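Local coordinates for protein SnoN,Epimerase SnoN (Streptomyces nogalater, PDB 5EP9) that acts as a non-heme iron, 2-oxoglutarate-dependent epimerase in the biosynthesis of the polyketide antibiotic nogalamycin, at residues L36-V48 with C172-D184. Numbering follows the deposited sequence.
Sequences LAARYRRDGYVHV and CMTFVPGSHLLPD
With CG between the backbone N and the carbonyl carbon (chi1 66°), His180 brings its imidazole against the C-terminal end of helix 30-43, while Tyr45, its CG placed likewise, lays its ring on Phe175. Both segments lie in the first SnoN part of the fused chain, 14-202. The imidazole plane contains Arg41 O, and His180 NE2 donates to it at 2.7 Å with a moderately bent N-H...O angle of 144°; the nitrogen stands above the carbonyl plane. Gly44 CA lies over one imidazole face, 3.4 Å from the ring centroid, a CH-pi contact; a CB on Gly44 would clash, 2.6 Å from His180 ND1, and its positive phi independently calls for glycine. Leu181 CG covers the opposite face. Beside this, Gly178 N, in the type II turn from Val176 to Ser179, donates to Asp43 O at 3.0 Å, and Pro177 CA adds a CA-H...O contact to the same oxygen. The rings of Tyr45 and Phe175 form an offset stack, planes at 4° and centroids 4.5 Å apart, joining strands 45-48 and 173-175 of the two sheets of this cupin-type fold. Phe175 also neighbours His219 and the iron ligand His225, its side chain about 7 Å from that of the bound 2-oxoglutarate. A leucine in place of His180 would probably leave Arg41 O without this donor. His180 ND1 is buried without a partner, so one N-H bond and two covered faces hold the imidazole.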
loop_
_atom_site.group_PDB
_atom_site.type_symbol
_atom_site.label_atom_id
_atom_site.label_comp_id
_atom_site.label_asym_id
_atom_site.label_seq_id
_atom_site.Cartn_x
_atom_site.Cartn_y
_atom_site.Cartn_z
ATOM N N LEU A 36 -5.301 3.003 18.661
ATOM C CA LEU A 36 -4.926 2.520 17.331
ATOM C C LEU A 36 -3.802 3.330 16.689
ATOM O O LEU A 36 -2.837 2.794 16.134
ATOM C CB LEU A 36 -6.159 2.561 16.463
ATOM C CG LEU A 36 -5.959 1.890 15.141
ATOM C CD1 LEU A 36 -6.315 0.392 15.237
ATOM C CD2 LEU A 36 -6.867 2.572 14.175
ATOM N N ALA A 37 -3.944 4.652 16.772
ATOM C CA ALA A 37 -2.926 5.569 16.262
ATOM C C ALA A 37 -1.578 5.362 17.043
ATOM O O ALA A 37 -0.516 5.509 16.487
ATOM C CB ALA A 37 -3.387 7.009 16.367
ATOM N N ALA A 38 -1.686 5.177 18.324
ATOM C CA ALA A 38 -0.512 5.033 19.171
ATOM C C ALA A 38 0.254 3.741 18.791
ATOM O O ALA A 38 1.457 3.742 18.680
ATOM C CB ALA A 38 -0.897 5.026 20.638
ATOM N N ARG A 39 -0.486 2.683 18.537
ATOM C CA ARG A 39 0.053 1.456 17.969
ATOM C C ARG A 39 0.727 1.684 16.642
ATOM O O ARG A 39 1.886 1.272 16.443
ATOM C CB ARG A 39 -0.991 0.339 17.829
ATOM C CG ARG A 39 -1.059 -0.575 19.044
ATOM C CD ARG A 39 -1.868 -1.870 18.771
ATOM N NE ARG A 39 -3.259 -1.535 18.912
ATOM C CZ ARG A 39 -4.291 -1.916 18.121
ATOM N NH1 ARG A 39 -4.178 -2.702 17.001
ATOM N NH2 ARG A 39 -5.494 -1.445 18.460
ATOM N N TYR A 40 0.046 2.379 15.749
ATOM C CA TYR A 40 0.675 2.769 14.439
ATOM C C TYR A 40 2.038 3.536 14.618
ATOM O O TYR A 40 3.033 3.261 13.981
ATOM C CB TYR A 40 -0.267 3.564 13.577
ATOM C CG TYR A 40 0.345 4.014 12.283
ATOM C CD1 TYR A 40 0.561 3.108 11.267
ATOM C CD2 TYR A 40 0.686 5.329 12.049
ATOM C CE1 TYR A 40 1.119 3.521 10.052
ATOM C CE2 TYR A 40 1.284 5.755 10.825
ATOM C CZ TYR A 40 1.482 4.860 9.856
ATOM O OH TYR A 40 2.053 5.181 8.674
ATOM N N ARG A 41 2.062 4.492 15.510
ATOM C CA ARG A 41 3.248 5.303 15.725
ATOM C C ARG A 41 4.407 4.478 16.329
ATOM O O ARG A 41 5.538 4.621 15.896
ATOM C CB ARG A 41 2.901 6.543 16.548
ATOM C CG ARG A 41 2.186 7.547 15.596
ATOM C CD ARG A 41 2.011 8.955 16.141
ATOM N NE ARG A 41 1.718 8.902 17.572
ATOM C CZ ARG A 41 0.527 8.839 18.129
ATOM N NH1 ARG A 41 -0.585 8.890 17.394
ATOM N NH2 ARG A 41 0.467 8.815 19.488
ATOM N N ARG A 42 4.096 3.653 17.309
ATOM C CA ARG A 42 5.074 2.773 18.011
ATOM C C ARG A 42 5.593 1.668 17.100
ATOM O O ARG A 42 6.757 1.490 16.938
ATOM C CB ARG A 42 4.399 2.140 19.192
ATOM C CG ARG A 42 5.328 1.352 20.127
ATOM C CD ARG A 42 4.695 1.015 21.498
ATOM N NE ARG A 42 3.199 1.074 21.484
ATOM C CZ ARG A 42 2.407 1.921 22.195
ATOM N NH1 ARG A 42 2.917 2.797 23.100
ATOM N NH2 ARG A 42 1.066 1.855 22.049
ATOM N N ASP A 43 4.719 1.062 16.375
ATOM C CA ASP A 43 5.102 -0.102 15.572
ATOM C C ASP A 43 5.423 0.122 14.142
ATOM O O ASP A 43 6.137 -0.676 13.514
ATOM C CB ASP A 43 4.001 -1.193 15.618
ATOM C CG ASP A 43 3.779 -1.806 17.006
ATOM O OD1 ASP A 43 4.588 -1.610 17.892
ATOM O OD2 ASP A 43 2.781 -2.541 17.152
ATOM N N GLY A 44 4.786 1.123 13.557
ATOM C CA GLY A 44 4.974 1.428 12.131
ATOM C C GLY A 44 3.987 0.734 11.227
ATOM O O GLY A 44 4.109 0.808 10.010
ATOM N N TYR A 45 3.066 -0.002 11.841
ATOM C CA TYR A 45 1.960 -0.609 11.141
ATOM C C TYR A 45 0.837 -0.783 12.090
ATOM O O TYR A 45 1.032 -0.813 13.288
ATOM C CB TYR A 45 2.350 -1.979 10.522
ATOM C CG TYR A 45 2.412 -3.069 11.548
ATOM C CD1 TYR A 45 3.493 -3.171 12.385
ATOM C CD2 TYR A 45 1.322 -3.915 11.751
ATOM C CE1 TYR A 45 3.539 -4.160 13.379
ATOM C CE2 TYR A 45 1.369 -4.914 12.703
ATOM C CZ TYR A 45 2.455 -5.017 13.497
ATOM O OH TYR A 45 2.463 -5.927 14.479
ATOM N N VAL A 46 -0.340 -1.029 11.541
ATOM C CA VAL A 46 -1.466 -1.460 12.369
ATOM C C VAL A 46 -2.438 -2.292 11.579
ATOM O O VAL A 46 -2.628 -2.059 10.334
ATOM C CB VAL A 46 -2.073 -0.216 13.048
ATOM C CG1 VAL A 46 -3.047 0.543 12.162
ATOM C CG2 VAL A 46 -2.695 -0.566 14.338
ATOM N N HIS A 47 -3.062 -3.232 12.257
ATOM C CA HIS A 47 -4.104 -4.064 11.703
ATOM C C HIS A 47 -5.447 -3.468 12.099
ATOM O O HIS A 47 -5.708 -3.255 13.269
ATOM C CB HIS A 47 -3.963 -5.502 12.265
ATOM C CG HIS A 47 -5.060 -6.449 11.899
ATOM N ND1 HIS A 47 -5.434 -7.488 12.699
ATOM C CD2 HIS A 47 -5.859 -6.531 10.815
ATOM C CE1 HIS A 47 -6.385 -8.181 12.131
ATOM N NE2 HIS A 47 -6.667 -7.609 10.988
ATOM N N VAL A 48 -6.336 -3.332 11.124
ATOM C CA VAL A 48 -7.728 -2.882 11.377
ATOM C C VAL A 48 -8.693 -3.902 10.828
ATOM O O VAL A 48 -8.855 -3.989 9.622
ATOM C CB VAL A 48 -8.082 -1.488 10.738
ATOM C CG1 VAL A 48 -9.484 -1.032 11.132
ATOM C CG2 VAL A 48 -7.105 -0.430 11.193
ATOM N N CYS A 172 0.401 -13.791 3.703
ATOM C CA CYS A 172 0.160 -12.575 4.431
ATOM C C CYS A 172 1.481 -11.890 4.639
ATOM O O CYS A 172 2.556 -12.464 4.410
ATOM C CB CYS A 172 -0.582 -12.794 5.770
ATOM S SG CYS A 172 0.442 -13.550 7.050
ATOM N N MET A 173 1.392 -10.683 5.163
ATOM C CA MET A 173 2.589 -9.836 5.419
ATOM C C MET A 173 3.199 -10.044 6.798
ATOM O O MET A 173 2.509 -10.417 7.735
ATOM C CB MET A 173 2.287 -8.355 5.176
ATOM C CG MET A 173 1.922 -8.110 3.685
ATOM S SD MET A 173 2.432 -6.495 3.040
ATOM C CE MET A 173 1.061 -5.708 3.734
ATOM N N THR A 174 4.476 -9.690 6.858
ATOM C CA THR A 174 5.269 -9.596 8.088
ATOM C C THR A 174 5.864 -8.206 8.155
ATOM O O THR A 174 6.332 -7.685 7.154
ATOM C CB THR A 174 6.365 -10.651 8.058
ATOM O OG1 THR A 174 5.722 -11.934 8.049
ATOM C CG2 THR A 174 7.351 -10.560 9.249
ATOM N N PHE A 175 5.849 -7.621 9.352
ATOM C CA PHE A 175 6.350 -6.308 9.586
ATOM C C PHE A 175 7.401 -6.333 10.676
ATOM O O PHE A 175 7.371 -7.217 11.563
ATOM C CB PHE A 175 5.217 -5.375 10.060
ATOM C CG PHE A 175 4.055 -5.301 9.116
ATOM C CD1 PHE A 175 4.021 -4.403 8.092
ATOM C CD2 PHE A 175 2.994 -6.113 9.297
ATOM C CE1 PHE A 175 2.892 -4.318 7.208
ATOM C CE2 PHE A 175 1.894 -6.071 8.444
ATOM C CZ PHE A 175 1.853 -5.147 7.391
ATOM N N VAL A 176 8.361 -5.407 10.638
ATOM C CA VAL A 176 9.392 -5.336 11.756
ATOM C C VAL A 176 9.061 -4.141 12.593
ATOM O O VAL A 176 9.268 -3.004 12.157
ATOM C CB VAL A 176 10.778 -5.167 11.200
ATOM C CG1 VAL A 176 11.775 -5.111 12.330
ATOM C CG2 VAL A 176 11.149 -6.311 10.277
ATOM N N PRO A 177 8.478 -4.348 13.772
ATOM C CA PRO A 177 7.918 -3.205 14.468
ATOM C C PRO A 177 9.022 -2.285 14.893
ATOM O O PRO A 177 10.108 -2.770 15.322
ATOM C CB PRO A 177 7.166 -3.792 15.693
ATOM C CG PRO A 177 7.421 -5.228 15.648
ATOM C CD PRO A 177 7.920 -5.617 14.287
ATOM N N GLY A 178 8.760 -0.977 14.837
ATOM C CA GLY A 178 9.807 0.006 15.203
ATOM C C GLY A 178 10.824 0.279 14.111
ATOM O O GLY A 178 11.643 1.178 14.256
ATOM N N SER A 179 10.825 -0.486 13.030
ATOM C CA SER A 179 11.878 -0.347 12.009
ATOM C C SER A 179 11.769 0.982 11.240
ATOM O O SER A 179 12.715 1.491 10.678
ATOM C CB SER A 179 11.824 -1.510 11.022
ATOM O OG SER A 179 10.510 -1.578 10.393
ATOM N N HIS A 180 10.598 1.564 11.284
ATOM C CA HIS A 180 10.349 2.903 10.714
ATOM C C HIS A 180 11.042 4.038 11.432
ATOM O O HIS A 180 11.102 5.127 10.920
ATOM C CB HIS A 180 8.831 3.235 10.609
ATOM C CG HIS A 180 8.124 3.374 11.918
ATOM N ND1 HIS A 180 8.210 2.441 12.936
ATOM C CD2 HIS A 180 7.350 4.371 12.385
ATOM C CE1 HIS A 180 7.520 2.875 13.981
ATOM N NE2 HIS A 180 6.972 4.037 13.655
ATOM N N LEU A 181 11.499 3.775 12.664
ATOM C CA LEU A 181 12.218 4.767 13.470
ATOM C C LEU A 181 13.710 4.658 13.378
ATOM O O LEU A 181 14.402 5.387 14.022
ATOM C CB LEU A 181 11.829 4.596 14.947
ATOM C CG LEU A 181 10.330 4.603 15.179
ATOM C CD1 LEU A 181 10.092 4.245 16.656
ATOM C CD2 LEU A 181 9.764 6.003 14.842
ATOM N N LEU A 182 14.202 3.733 12.586
ATOM C CA LEU A 182 15.619 3.508 12.424
ATOM C C LEU A 182 16.150 4.582 11.474
ATOM O O LEU A 182 15.402 5.097 10.667
ATOM C CB LEU A 182 15.890 2.156 11.847
ATOM C CG LEU A 182 15.519 0.960 12.731
ATOM C CD1 LEU A 182 15.632 -0.313 11.946
ATOM C CD2 LEU A 182 16.387 0.830 14.012
ATOM N N PRO A 183 17.474 4.935 11.579
ATOM C CA PRO A 183 18.090 5.795 10.601
ATOM C C PRO A 183 18.158 5.147 9.242
ATOM O O PRO A 183 17.952 3.969 9.109
ATOM C CB PRO A 183 19.538 5.993 11.134
ATOM C CG PRO A 183 19.793 4.918 12.110
ATOM C CD PRO A 183 18.460 4.301 12.473
ATOM N N ASP A 184 18.460 5.938 8.224
ATOM C CA ASP A 184 18.635 5.417 6.843
ATOM C C ASP A 184 19.707 4.379 6.702
ATOM O O ASP A 184 20.739 4.479 7.323
ATOM C CB ASP A 184 18.999 6.506 5.844
ATOM C CG ASP A 184 17.875 7.499 5.626
ATOM O OD1 ASP A 184 16.741 7.263 6.085
ATOM O OD2 ASP A 184 18.162 8.515 4.958
#